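Local coordinates for DisA protein (Sorangium cellulosum, PDB 6CCA) that probably methylates carbon twice to install a gem-dimethyl group on a polyketide intermediate of the disorazol assembly line, at residues L390-G395 with I401-L406; D199-L204 with V333-T338; F64-L69 with E113-L118; Y105-A110 with M364-L369. All coordinates share one frame; numbering follows the deposited sequence.

Interaction 1. Residues L390-G395 with I401-L406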
loop_
_atom_site.group_PDB
_atom_site.type_symbol
_atom_site.label_atom_id
_atom_site.label_comp_id
_atom_site.label_asym_id
_atom_site.label_seq_id
_atom_site.Cartn_x
_atom_site.Cartn_y
_atom_site.Cartn_z
ATOM N N LEU A 390 -13.870 2.839 5.000
ATOM C CA LEU A 390 -14.470 4.165 5.206
ATOM C C LEU A 390 -15.080 4.661 3.869
ATOM O O LEU A 390 -14.708 4.179 2.800
ATOM C CB LEU A 390 -13.490 5.115 5.815
ATOM C CG LEU A 390 -13.079 4.744 7.235
ATOM C CD1 LEU A 390 -12.040 5.702 7.721
ATOM C CD2 LEU A 390 -14.318 4.729 8.148
ATOM N N GLN A 391 -16.056 5.559 3.944
ATOM C CA GLN A 391 -16.790 5.982 2.741
ATOM C C GLN A 391 -16.166 7.254 2.222
ATOM O O GLN A 391 -15.888 8.165 2.987
ATOM C CB GLN A 391 -18.286 6.252 3.115
ATOM C CG GLN A 391 -18.974 5.046 3.644
ATOM C CD GLN A 391 -20.402 5.386 4.094
ATOM O OE1 GLN A 391 -20.712 5.484 5.319
ATOM N NE2 GLN A 391 -21.274 5.621 3.107
ATOM N N HIS A 392 -15.968 7.323 0.912
ATOM C CA HIS A 392 -15.431 8.491 0.238
ATOM C C HIS A 392 -16.190 8.768 -1.019
ATOM O O HIS A 392 -15.657 8.742 -2.133
ATOM C CB HIS A 392 -13.928 8.312 -0.069
ATOM C CG HIS A 392 -13.089 8.348 1.159
ATOM N ND1 HIS A 392 -12.871 7.222 1.908
ATOM C CD2 HIS A 392 -12.462 9.350 1.794
ATOM C CE1 HIS A 392 -12.142 7.538 2.962
ATOM N NE2 HIS A 392 -11.873 8.819 2.911
ATOM N N SER A 393 -17.491 9.024 -0.854
ATOM C CA SER A 393 -18.340 9.241 -2.064
ATOM C C SER A 393 -19.228 10.471 -1.961
ATOM O O SER A 393 -19.651 10.879 -0.868
ATOM C CB SER A 393 -19.161 7.974 -2.404
ATOM O OG SER A 393 -19.905 7.591 -1.295
ATOM N N ASP A 394 -19.398 11.114 -3.107
ATOM C CA ASP A 394 -20.184 12.332 -3.186
ATOM C C ASP A 394 -21.019 12.231 -4.462
ATOM O O ASP A 394 -20.509 12.509 -5.579
ATOM C CB ASP A 394 -19.244 13.488 -3.319
ATOM C CG ASP A 394 -19.952 14.798 -3.607
ATOM O OD1 ASP A 394 -21.101 14.947 -3.178
ATOM O OD2 ASP A 394 -19.349 15.711 -4.223
ATOM N N GLY A 395 -22.254 11.754 -4.288
ATOM C CA GLY A 395 -23.114 11.443 -5.409
ATOM C C GLY A 395 -22.567 10.349 -6.300
ATOM O O GLY A 395 -22.279 9.236 -5.815
ATOM N N ILE A 401 -9.080 4.722 -5.151
ATOM C CA ILE A 401 -7.670 4.406 -5.305
ATOM C C ILE A 401 -7.034 3.896 -4.014
ATOM O O ILE A 401 -6.069 3.119 -4.048
ATOM C CB ILE A 401 -6.906 5.713 -5.724
ATOM C CG1 ILE A 401 -7.206 6.012 -7.174
ATOM C CG2 ILE A 401 -5.396 5.571 -5.524
ATOM C CD1 ILE A 401 -6.586 7.341 -7.623
ATOM N N GLN A 402 -7.572 4.322 -2.911
ATOM C CA GLN A 402 -7.037 4.075 -1.580
ATOM C C GLN A 402 -8.149 4.180 -0.553
ATOM O O GLN A 402 -9.184 4.912 -0.711
ATOM C CB GLN A 402 -6.001 5.138 -1.249
ATOM C CG GLN A 402 -5.193 4.978 0.002
ATOM C CD GLN A 402 -4.016 5.922 0.099
ATOM O OE1 GLN A 402 -3.759 6.744 -0.780
ATOM N NE2 GLN A 402 -3.325 5.850 1.214
ATOM N N ASN A 403 -7.971 3.436 0.520
ATOM C CA ASN A 403 -8.908 3.517 1.651
ATOM C C ASN A 403 -8.292 3.134 2.984
ATOM O O ASN A 403 -7.229 2.435 3.007
ATOM C CB ASN A 403 -10.177 2.707 1.350
ATOM C CG ASN A 403 -11.409 3.284 2.077
ATOM O OD1 ASN A 403 -11.329 4.325 2.747
ATOM N ND2 ASN A 403 -12.540 2.594 1.944
ATOM N N VAL A 404 -8.889 3.624 4.062
ATOM C CA VAL A 404 -8.652 3.064 5.394
ATOM C C VAL A 404 -9.824 2.110 5.734
ATOM O O VAL A 404 -11.023 2.422 5.503
ATOM C CB VAL A 404 -8.456 4.144 6.407
ATOM C CG1 VAL A 404 -8.606 3.627 7.831
ATOM C CG2 VAL A 404 -7.096 4.800 6.217
ATOM N N ILE A 405 -9.474 0.948 6.231
ATOM C CA ILE A 405 -10.404 -0.151 6.534
ATOM C C ILE A 405 -10.225 -0.552 7.976
ATOM O O ILE A 405 -9.116 -0.805 8.399
ATOM C CB ILE A 405 -10.247 -1.357 5.603
ATOM C CG1 ILE A 405 -10.329 -0.909 4.115
ATOM C CG2 ILE A 405 -11.324 -2.407 5.913
ATOM C CD1 ILE A 405 -9.107 -1.200 3.358
ATOM N N LEU A 406 -11.306 -0.522 8.743
ATOM C CA LEU A 406 -11.330 -0.900 10.169
ATOM C C LEU A 406 -12.077 -2.217 10.337
ATOM O O LEU A 406 -13.063 -2.463 9.641
ATOM C CB LEU A 406 -12.006 0.166 11.022
ATOM C CG LEU A 406 -11.546 1.619 10.757
ATOM C CD1 LEU A 406 -12.392 2.602 11.525
ATOM C CD2 LEU A 406 -10.134 1.800 11.128
#
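Leu390 meets Val404 across two antiparallel backbones, its N-H bonding to Val404 O over 2.9 Å, with the donor almost in line with the C=O (174°). The contact lies where the chain leaves strand 387-389 of a class I methyltransferase sheet, in which strand 402-409 is the antiparallel member running next to the parallel strand 330-337. In place of a second main-chain bond, a side chain takes over the ladder. Asn403 holds CG anti to its own nitrogen (chi1 -151°), and this swings the amide across the gap so that ND2 donates to Leu390 O at 2.8 Å. The bond reaches a lone pair in the carbonyl plane and lies close to the plane of the Asn403 amide. ND2 also bonds to Ser372 OG, while Asn403 OD1 takes a weak bond from the N-H of Val404. Beyond the amide, the Leu390 and Val404 side chains run side by side in the same direction, CD1 of Leu390 resting 4.0 Å from CG1 of Val404. The other methyl of Leu390, CD2, faces Leu406 more loosely, and Leu204 of helix 196-216 also packs on Leu390. His392 NE2 is hydrogen-bonded to His200, and the neighbouring corner of the ring, CE1, lies 3.3 Å from Asn403 OD1, which sits at the ring edge, with ring and amide planes 82° apart.

Interaction 2. Residues D199-L204 with V333-T338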
loop_
_atom_site.group_PDB
_atom_site.type_symbol
_atom_site.label_atom_id
_atom_site.label_comp_id
_atom_site.label_asym_id
_atom_site.label_seq_id
_atom_site.Cartn_x
_atom_site.Cartn_y
_atom_site.Cartn_z
ATOM N N ASP A 199 -1.728 12.310 2.906
ATOM C CA ASP A 199 -1.987 12.917 4.201
ATOM C C ASP A 199 -3.401 12.708 4.647
ATOM O O ASP A 199 -3.635 12.460 5.825
ATOM C CB ASP A 199 -1.677 14.427 4.168
ATOM C CG ASP A 199 -0.190 14.718 4.091
ATOM O OD1 ASP A 199 0.636 13.829 4.367
ATOM O OD2 ASP A 199 0.112 15.880 3.756
ATOM N N HIS A 200 -4.350 12.689 3.730
ATOM C CA HIS A 200 -5.750 12.446 4.086
ATOM C C HIS A 200 -5.891 11.070 4.769
ATOM O O HIS A 200 -6.484 10.915 5.860
ATOM C CB HIS A 200 -6.616 12.491 2.845
ATOM C CG HIS A 200 -7.992 12.020 3.087
ATOM N ND1 HIS A 200 -9.021 12.874 3.411
ATOM C CD2 HIS A 200 -8.521 10.777 3.078
ATOM C CE1 HIS A 200 -10.141 12.171 3.560
ATOM N NE2 HIS A 200 -9.861 10.901 3.355
ATOM N N PHE A 201 -5.354 10.065 4.132
ATOM C CA PHE A 201 -5.371 8.722 4.709
ATOM C C PHE A 201 -4.507 8.539 5.967
ATOM O O PHE A 201 -4.919 7.808 6.859
ATOM C CB PHE A 201 -5.192 7.627 3.658
ATOM C CG PHE A 201 -6.316 7.629 2.662
ATOM C CD1 PHE A 201 -7.533 7.075 2.959
ATOM C CD2 PHE A 201 -6.143 8.262 1.415
ATOM C CE1 PHE A 201 -8.543 7.095 2.003
ATOM C CE2 PHE A 201 -7.175 8.343 0.512
ATOM C CZ PHE A 201 -8.388 7.774 0.850
ATOM N N ASN A 202 -3.353 9.199 6.027
ATOM C CA ASN A 202 -2.502 9.186 7.241
ATOM C C ASN A 202 -3.281 9.727 8.435
ATOM O O ASN A 202 -3.264 9.182 9.566
ATOM C CB ASN A 202 -1.226 10.019 7.017
ATOM C CG ASN A 202 -0.236 9.382 6.055
ATOM O OD1 ASN A 202 -0.259 8.183 5.813
ATOM N ND2 ASN A 202 0.715 10.187 5.586
ATOM N N GLU A 203 -4.060 10.762 8.174
ATOM C CA GLU A 203 -4.832 11.406 9.215
ATOM C C GLU A 203 -5.988 10.555 9.660
ATOM O O GLU A 203 -6.247 10.528 10.863
ATOM C CB GLU A 203 -5.276 12.825 8.827
ATOM C CG GLU A 203 -4.087 13.785 8.701
ATOM C CD GLU A 203 -3.338 14.077 10.017
ATOM O OE1 GLU A 203 -3.883 13.932 11.133
ATOM O OE2 GLU A 203 -2.139 14.408 9.924
ATOM N N LEU A 204 -6.595 9.799 8.726
ATOM C CA LEU A 204 -7.629 8.844 9.093
ATOM C C LEU A 204 -7.122 7.708 9.942
ATOM O O LEU A 204 -7.798 7.272 10.855
ATOM C CB LEU A 204 -8.380 8.249 7.863
ATOM C CG LEU A 204 -9.407 9.110 7.184
ATOM C CD1 LEU A 204 -9.931 8.340 5.986
ATOM C CD2 LEU A 204 -10.528 9.414 8.206
ATOM N N VAL A 333 -6.437 -1.991 11.776
ATOM C CA VAL A 333 -6.580 -0.741 11.029
ATOM C C VAL A 333 -5.643 -0.865 9.828
ATOM O O VAL A 333 -4.386 -1.037 9.973
ATOM C CB VAL A 333 -6.178 0.451 11.890
ATOM C CG1 VAL A 333 -6.268 1.720 11.043
ATOM C CG2 VAL A 333 -7.064 0.499 13.131
ATOM N N LEU A 334 -6.236 -0.864 8.639
ATOM C CA LEU A 334 -5.472 -0.925 7.391
ATOM C C LEU A 334 -5.535 0.395 6.633
ATOM O O LEU A 334 -6.633 1.008 6.545
ATOM C CB LEU A 334 -6.031 -2.034 6.485
ATOM C CG LEU A 334 -6.076 -3.447 6.973
ATOM C CD1 LEU A 334 -6.849 -4.376 6.036
ATOM C CD2 LEU A 334 -4.654 -3.961 7.157
ATOM N N ASN A 335 -4.386 0.803 6.081
ATOM C CA ASN A 335 -4.335 1.798 5.036
ATOM C C ASN A 335 -3.783 1.097 3.816
ATOM O O ASN A 335 -2.631 0.561 3.864
ATOM C CB ASN A 335 -3.420 2.916 5.474
ATOM C CG ASN A 335 -3.319 4.041 4.446
ATOM O OD1 ASN A 335 -3.920 3.977 3.362
ATOM N ND2 ASN A 335 -2.634 5.124 4.835
ATOM N N GLU A 336 -4.596 0.980 2.788
ATOM C CA GLU A 336 -4.289 0.167 1.636
ATOM C C GLU A 336 -4.652 0.843 0.303
ATOM O O GLU A 336 -5.609 1.591 0.191
ATOM C CB GLU A 336 -5.055 -1.197 1.673
ATOM C CG GLU A 336 -4.395 -2.264 2.554
ATOM C CD GLU A 336 -3.133 -2.841 1.894
ATOM O OE1 GLU A 336 -3.046 -2.965 0.663
ATOM O OE2 GLU A 336 -2.197 -3.183 2.611
ATOM N N MET A 337 -3.893 0.507 -0.732
ATOM C CA MET A 337 -4.222 0.947 -2.075
ATOM C C MET A 337 -5.239 -0.092 -2.591
ATOM O O MET A 337 -4.999 -1.304 -2.453
ATOM C CB MET A 337 -2.954 1.032 -2.972
ATOM C CG MET A 337 -1.891 1.932 -2.344
ATOM S SD MET A 337 -2.420 3.686 -2.314
ATOM C CE MET A 337 -1.009 4.312 -1.378
ATOM N N THR A 338 -6.369 0.404 -3.100
ATOM C CA THR A 338 -7.526 -0.410 -3.435
ATOM C C THR A 338 -7.926 -0.458 -4.928
ATOM O O THR A 338 -9.048 -0.884 -5.250
ATOM C CB THR A 338 -8.711 0.060 -2.577
ATOM O OG1 THR A 338 -8.847 1.487 -2.629
ATOM C CG2 THR A 338 -8.469 -0.305 -1.114
HETATM O O HOH W 1 -1.545 7.374 3.169
HETATM O O HOH W 2 -0.543 5.543 6.726
#
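Phe201 CB meets the outer end of the Asn335 amide obliquely, 3.8 Å from ND2 and 3.9 Å from OD1. Its phenyl group does not follow: with CG beside the backbone nitrogen (chi1 -63°), the ring swings off to pack against Gln402 and Val404 of the adjoining strand, and the His200 ring places CD2 over its centre. Asn335 is fully stretched toward the helix, CG anti to the backbone N (chi1 -179°), which puts its amide between strand and helix. The Asn202 amide stands at 75° to it, and OD1 of Asn202 is 4.0 Å from ND2 of Asn335, a separation closed by two waters. This is the join between helix 196-216 and the parallel strand 330-337 of the class I methyltransferase domain, where the helix lies across a face of the sheet. Water 1 and water 2 each accept from Asn335 ND2, at 3.0 and 2.9 Å. Water 2 donates to Asn202 OD1 at 2.8 Å; water 1 probably does the same, although other acceptors compete for its protons, so that two waters bridge the same pair of atoms, ND2 and OD1, in parallel. Both N-H groups of the Asn335 amide are thereby used within a buried contact, while its OD1 receives Gln402 NE2; the three bonds set which way round the amide lies. Asn202 is fixed in turn at its far side, where ND2 bonds to Tyr192 O.

Interaction 3. Residues F64-L69 with E113-L118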
loop_
_atom_site.group_PDB
_atom_site.type_symbol
_atom_site.label_atom_id
_atom_site.label_comp_id
_atom_site.label_asym_id
_atom_site.label_seq_id
_atom_site.Cartn_x
_atom_site.Cartn_y
_atom_site.Cartn_z
ATOM N N PHE A 64 -1.006 9.274 -18.394
ATOM C CA PHE A 64 0.413 9.491 -18.523
ATOM C C PHE A 64 1.216 8.190 -18.362
ATOM O O PHE A 64 2.116 7.933 -19.102
ATOM C CB PHE A 64 0.835 10.561 -17.537
ATOM C CG PHE A 64 2.318 10.751 -17.416
ATOM C CD1 PHE A 64 3.035 11.343 -18.419
ATOM C CD2 PHE A 64 2.972 10.394 -16.275
ATOM C CE1 PHE A 64 4.369 11.525 -18.307
ATOM C CE2 PHE A 64 4.323 10.590 -16.147
ATOM C CZ PHE A 64 5.017 11.169 -17.170
ATOM N N SER A 65 0.852 7.386 -17.373
ATOM C CA SER A 65 1.558 6.140 -17.149
ATOM C C SER A 65 1.488 5.245 -18.390
ATOM O O SER A 65 2.445 4.595 -18.733
ATOM C CB SER A 65 0.982 5.421 -15.916
ATOM O OG SER A 65 1.148 6.216 -14.747
ATOM N N GLU A 66 0.336 5.205 -19.048
ATOM C CA GLU A 66 0.171 4.435 -20.265
ATOM C C GLU A 66 1.135 4.886 -21.375
ATOM O O GLU A 66 1.796 4.061 -22.001
ATOM C CB GLU A 66 -1.271 4.594 -20.760
ATOM C CG GLU A 66 -2.259 3.902 -19.859
ATOM C CD GLU A 66 -3.703 4.280 -20.156
ATOM O OE1 GLU A 66 -3.981 5.224 -20.904
ATOM O OE2 GLU A 66 -4.542 3.570 -19.621
ATOM N N ASP A 67 1.148 6.201 -21.610
ATOM C CA ASP A 67 2.001 6.814 -22.600
ATOM C C ASP A 67 3.499 6.656 -22.317
ATOM O O ASP A 67 4.291 6.319 -23.172
ATOM C CB ASP A 67 1.654 8.264 -22.687
ATOM C CG ASP A 67 0.196 8.498 -23.219
ATOM O OD1 ASP A 67 -0.512 7.536 -23.615
ATOM O OD2 ASP A 67 -0.261 9.617 -23.078
ATOM N N LEU A 68 3.854 6.816 -21.043
ATOM C CA LEU A 68 5.219 6.614 -20.569
ATOM C C LEU A 68 5.652 5.193 -20.835
ATOM O O LEU A 68 6.800 4.957 -21.217
ATOM C CB LEU A 68 5.247 6.925 -19.030
ATOM C CG LEU A 68 6.650 7.074 -18.419
ATOM C CD1 LEU A 68 7.526 8.181 -19.046
ATOM C CD2 LEU A 68 6.440 7.258 -16.903
ATOM N N LEU A 69 4.760 4.234 -20.539
ATOM C CA LEU A 69 5.050 2.857 -20.784
ATOM C C LEU A 69 5.310 2.592 -22.282
ATOM O O LEU A 69 6.249 1.889 -22.626
ATOM C CB LEU A 69 3.918 1.976 -20.254
ATOM C CG LEU A 69 4.101 0.501 -20.497
ATOM C CD1 LEU A 69 5.381 -0.061 -19.935
ATOM C CD2 LEU A 69 2.900 -0.277 -19.926
ATOM N N GLU A 113 -2.508 -2.665 -24.040
ATOM C CA GLU A 113 -3.744 -3.147 -24.653
ATOM C C GLU A 113 -4.940 -2.333 -24.180
ATOM O O GLU A 113 -5.755 -1.868 -24.969
ATOM C CB GLU A 113 -3.909 -4.636 -24.364
ATOM C CG GLU A 113 -5.163 -5.226 -25.037
ATOM C CD GLU A 113 -5.561 -6.574 -24.469
ATOM O OE1 GLU A 113 -5.200 -6.953 -23.321
ATOM O OE2 GLU A 113 -6.233 -7.279 -25.205
ATOM N N GLY A 114 -5.047 -2.094 -22.870
ATOM C CA GLY A 114 -6.143 -1.332 -22.328
ATOM C C GLY A 114 -6.131 0.118 -22.720
ATOM O O GLY A 114 -7.193 0.760 -22.818
ATOM N N ALA A 115 -4.942 0.640 -23.041
ATOM C CA ALA A 115 -4.814 1.981 -23.519
ATOM C C ALA A 115 -5.119 2.124 -25.041
ATOM O O ALA A 115 -5.044 3.235 -25.543
ATOM C CB ALA A 115 -3.380 2.478 -23.249
ATOM N N GLY A 116 -5.344 1.028 -25.760
ATOM C CA GLY A 116 -5.588 1.128 -27.199
ATOM C C GLY A 116 -4.340 1.148 -28.073
ATOM O O GLY A 116 -4.434 1.379 -29.277
ATOM N N TYR A 117 -3.150 0.862 -27.507
ATOM C CA TYR A 117 -1.937 0.806 -28.297
ATOM C C TYR A 117 -1.615 -0.540 -28.885
ATOM O O TYR A 117 -0.939 -0.609 -29.919
ATOM C CB TYR A 117 -0.735 1.277 -27.434
ATOM C CG TYR A 117 -0.747 2.749 -27.020
ATOM C CD1 TYR A 117 -0.874 3.756 -27.958
ATOM C CD2 TYR A 117 -0.567 3.148 -25.691
ATOM C CE1 TYR A 117 -0.882 5.097 -27.616
ATOM C CE2 TYR A 117 -0.562 4.483 -25.338
ATOM C CZ TYR A 117 -0.705 5.463 -26.311
ATOM O OH TYR A 117 -0.724 6.805 -26.016
ATOM N N LEU A 118 -2.006 -1.643 -28.220
ATOM C CA LEU A 118 -1.751 -3.001 -28.701
ATOM C C LEU A 118 -3.117 -3.678 -28.855
ATOM O O LEU A 118 -4.039 -3.383 -28.104
ATOM C CB LEU A 118 -0.940 -3.867 -27.743
ATOM C CG LEU A 118 0.519 -3.528 -27.518
ATOM C CD1 LEU A 118 1.147 -4.527 -26.613
ATOM C CD2 LEU A 118 1.311 -3.414 -28.839
#
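A Schellman motif closes helix 102-114, and the two residues flanking its glycine, Ala115 and Tyr117, face Glu66 and Asp67 on helix 55-75. Gly116 takes up the positive phi (86°) that this kind of helix end needs, and its N-H turns back to Glu113 O at 3.0 Å. Ala115, before the glycine, and Tyr117, after it, both point toward helix 55-75. Ala115 CB lies along the whole of the extended Glu66 side chain, 3.9 Å from CB, 3.8 Å from CG and closest to the carboxylate carbon CD at 3.6 Å. The charged end of Glu66 is taken up by a salt bridge from OE2 to Arg63. Tyr117 reaches further: its hydroxyl donates to Asp67 OD1 over a short 2.5 Å. The carboxylate oxygen sits at the ring edge in the ring plane, whereas seen from the acid the phenol comes from above the carboxylate plane, 55° out of it. The two side chains cross at about a right angle. Tyr117 OH also bonds to Lys134 NZ, a nearby positive charge that would probably polarise the hydroxyl and strengthen its donation to the acid. Around the contact, Val138 of helix 135-146 touches Asp67, Leu69, three residues after Glu66, packs against Leu108, Ile111 and Leu112 of helix 102-114, and the backbone of Tyr117 pairs with Ser128 just before the chain enters strand 118-121.

Interaction 4. Residues Y105-A110 with M364-L369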
loop_
_atom_site.group_PDB
_atom_site.type_symbol
_atom_site.label_atom_id
_atom_site.label_comp_id
_atom_site.label_asym_id
_atom_site.label_seq_id
_atom_site.Cartn_x
_atom_site.Cartn_y
_atom_site.Cartn_z
ATOM N N TYR A 105 5.924 -8.085 -17.026
ATOM C CA TYR A 105 5.915 -7.923 -18.479
ATOM C C TYR A 105 4.571 -8.199 -19.017
ATOM O O TYR A 105 4.046 -7.379 -19.769
ATOM C CB TYR A 105 6.993 -8.842 -19.104
ATOM C CG TYR A 105 6.949 -8.949 -20.634
ATOM C CD1 TYR A 105 7.467 -7.950 -21.430
ATOM C CD2 TYR A 105 6.417 -10.092 -21.259
ATOM C CE1 TYR A 105 7.427 -8.053 -22.830
ATOM C CE2 TYR A 105 6.403 -10.210 -22.643
ATOM C CZ TYR A 105 6.925 -9.184 -23.422
ATOM O OH TYR A 105 6.914 -9.255 -24.824
ATOM N N ASP A 106 3.931 -9.325 -18.653
ATOM C CA ASP A 106 2.569 -9.559 -19.119
ATOM C C ASP A 106 1.625 -8.444 -18.705
ATOM O O ASP A 106 0.732 -8.044 -19.478
ATOM C CB ASP A 106 1.970 -10.873 -18.609
ATOM C CG ASP A 106 2.790 -12.135 -19.065
ATOM O OD1 ASP A 106 3.526 -12.103 -20.091
ATOM O OD2 ASP A 106 2.707 -13.123 -18.307
ATOM N N SER A 107 1.737 -7.993 -17.446
ATOM C CA SER A 107 0.907 -6.869 -17.021
ATOM C C SER A 107 1.151 -5.570 -17.853
ATOM O O SER A 107 0.181 -4.869 -18.200
ATOM C CB SER A 107 1.135 -6.581 -15.508
ATOM O OG SER A 107 0.207 -5.585 -15.108
ATOM N N LEU A 108 2.383 -5.308 -18.191
ATOM C CA LEU A 108 2.730 -4.079 -18.969
ATOM C C LEU A 108 2.079 -4.177 -20.375
ATOM O O LEU A 108 1.540 -3.197 -20.872
ATOM C CB LEU A 108 4.227 -3.875 -19.092
ATOM C CG LEU A 108 4.978 -3.657 -17.763
ATOM C CD1 LEU A 108 6.476 -3.543 -17.997
ATOM C CD2 LEU A 108 4.388 -2.480 -16.942
ATOM N N LEU A 109 2.128 -5.380 -20.988
ATOM C CA LEU A 109 1.424 -5.568 -22.278
ATOM C C LEU A 109 -0.055 -5.295 -22.176
ATOM O O LEU A 109 -0.654 -4.592 -22.999
ATOM C CB LEU A 109 1.750 -6.944 -22.853
ATOM C CG LEU A 109 3.218 -7.183 -23.216
ATOM C CD1 LEU A 109 3.413 -8.619 -23.721
ATOM C CD2 LEU A 109 3.812 -6.089 -24.133
ATOM N N ALA A 110 -0.722 -5.800 -21.107
ATOM C CA ALA A 110 -2.136 -5.536 -20.917
ATOM C C ALA A 110 -2.449 -4.079 -20.641
ATOM O O ALA A 110 -3.497 -3.586 -21.026
ATOM C CB ALA A 110 -2.713 -6.391 -19.766
ATOM N N MET A 364 -6.651 -8.565 -6.709
ATOM C CA MET A 364 -6.914 -7.998 -8.025
ATOM C C MET A 364 -5.809 -8.436 -8.981
ATOM O O MET A 364 -4.690 -8.643 -8.621
ATOM C CB MET A 364 -7.095 -6.479 -7.977
ATOM C CG MET A 364 -8.344 -6.058 -7.205
ATOM S SD MET A 364 -8.618 -4.269 -7.160
ATOM C CE MET A 364 -7.255 -3.755 -6.146
ATOM N N LYS A 365 -6.143 -8.581 -10.252
ATOM C CA LYS A 365 -5.235 -9.221 -11.187
ATOM C C LYS A 365 -3.919 -8.468 -11.324
ATOM O O LYS A 365 -3.926 -7.244 -11.306
ATOM C CB LYS A 365 -5.881 -9.220 -12.562
ATOM C CG LYS A 365 -5.249 -10.243 -13.502
ATOM C CD LYS A 365 -5.980 -10.199 -14.824
ATOM C CE LYS A 365 -5.318 -11.180 -15.758
ATOM N NZ LYS A 365 -6.011 -11.031 -17.044
ATOM N N TRP A 366 -2.816 -9.204 -11.350
ATOM C CA TRP A 366 -1.472 -8.666 -11.480
ATOM C C TRP A 366 -1.084 -7.724 -10.380
ATOM O O TRP A 366 -0.376 -6.726 -10.613
ATOM C CB TRP A 366 -1.317 -7.995 -12.814
ATOM C CG TRP A 366 -1.097 -9.043 -13.947
ATOM C CD1 TRP A 366 -0.251 -10.159 -13.964
ATOM C CD2 TRP A 366 -1.725 -9.001 -15.210
ATOM N NE1 TRP A 366 -0.345 -10.798 -15.191
ATOM C CE2 TRP A 366 -1.228 -10.100 -15.973
ATOM C CE3 TRP A 366 -2.687 -8.180 -15.750
ATOM C CZ2 TRP A 366 -1.655 -10.343 -17.271
ATOM C CZ3 TRP A 366 -3.103 -8.420 -17.006
ATOM C CH2 TRP A 366 -2.583 -9.504 -17.767
ATOM N N SER A 367 -1.446 -8.129 -9.159
ATOM C CA SER A 367 -1.291 -7.294 -8.016
ATOM C C SER A 367 -1.457 -8.084 -6.732
ATOM O O SER A 367 -2.075 -9.130 -6.717
ATOM C CB SER A 367 -2.319 -6.196 -8.070
ATOM O OG SER A 367 -3.483 -6.461 -7.308
ATOM N N PRO A 368 -0.914 -7.558 -5.645
ATOM C CA PRO A 368 -1.218 -8.114 -4.345
ATOM C C PRO A 368 -2.388 -7.426 -3.682
ATOM O O PRO A 368 -2.648 -7.710 -2.512
ATOM C CB PRO A 368 0.056 -7.861 -3.576
ATOM C CG PRO A 368 0.476 -6.513 -4.103
ATOM C CD PRO A 368 0.122 -6.501 -5.576
ATOM N N LEU A 369 -3.084 -6.554 -4.391
ATOM C CA LEU A 369 -4.042 -5.628 -3.748
ATOM C C LEU A 369 -5.463 -6.114 -3.746
ATOM O O LEU A 369 -5.841 -6.930 -4.626
ATOM C CB LEU A 369 -4.015 -4.279 -4.488
ATOM C CG LEU A 369 -2.685 -3.525 -4.536
ATOM C CD1 LEU A 369 -2.825 -2.208 -5.345
ATOM C CD2 LEU A 369 -2.107 -3.255 -3.163
HETATM O O HOH W 3 1.054 -13.358 -16.129
HETATM O O HOH W 4 -0.129 -4.799 -12.470
#
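Trp366 lays one face of its indole on helix 102-114, over the backbone and side chain of Ser107. CB of Ser107 makes a CH-pi contact with the five-membered ring, 3.9 Å from its centroid and 22° off the normal, while Ser107 CA also sits over the middle of the indole. The far rim of the six-membered ring continues along the helix: CZ3 comes to 3.4 Å from Ala110 CB, one turn on from Asp106, whose CB is 3.9 Å from CZ2. On the opposite face Lys365 CE lies toward the rim of the indole. A type II turn from Met364 to Ser367 presents the tryptophan at its third position, where phi is positive (60°), and Ser367 OG ties the loop by donating to Met364 O and accepting from Leu369 N in an ST turn. Ser107 has OG anti to its nitrogen (chi1 -174°), directed past the ring to water 4, which it meets at 2.8 Å and which donates to Trp366 O. At the ring edge, in its plane, water 3 accepts from NE1 of Trp366 at 3.1 Å and donates to OD2 of Asp106 at 2.7 Å. The direct contact between loop and helix is apolar and CH-pi, so dispersion probably dominates, and the polar links across it run through water.

Interactions 1 and 2 share the methyltransferase sheet, their centres 9 Å apart: strands 402-409 and 330-337 are neighbours there, and helix 196-216 covers both. Interactions 3 and 4, 14 Å apart between centres, share helix 102-114 in the N-terminal helical part. Interaction 3 is about 27 Å from interaction 1, centre to centre. Interaction 4 spans the two regions, tying helix 102-114 to the loop before helix 372-381, with Met364 and Leu369 packing against the end of strand 330-337. Along the chain, interactions 3 and 4 interleave, interaction 2 falls between the two segments of interaction 4, and interaction 1 comes last, so that interaction 4 is the one of the four that joins the N-terminal helices to the late part of the chain.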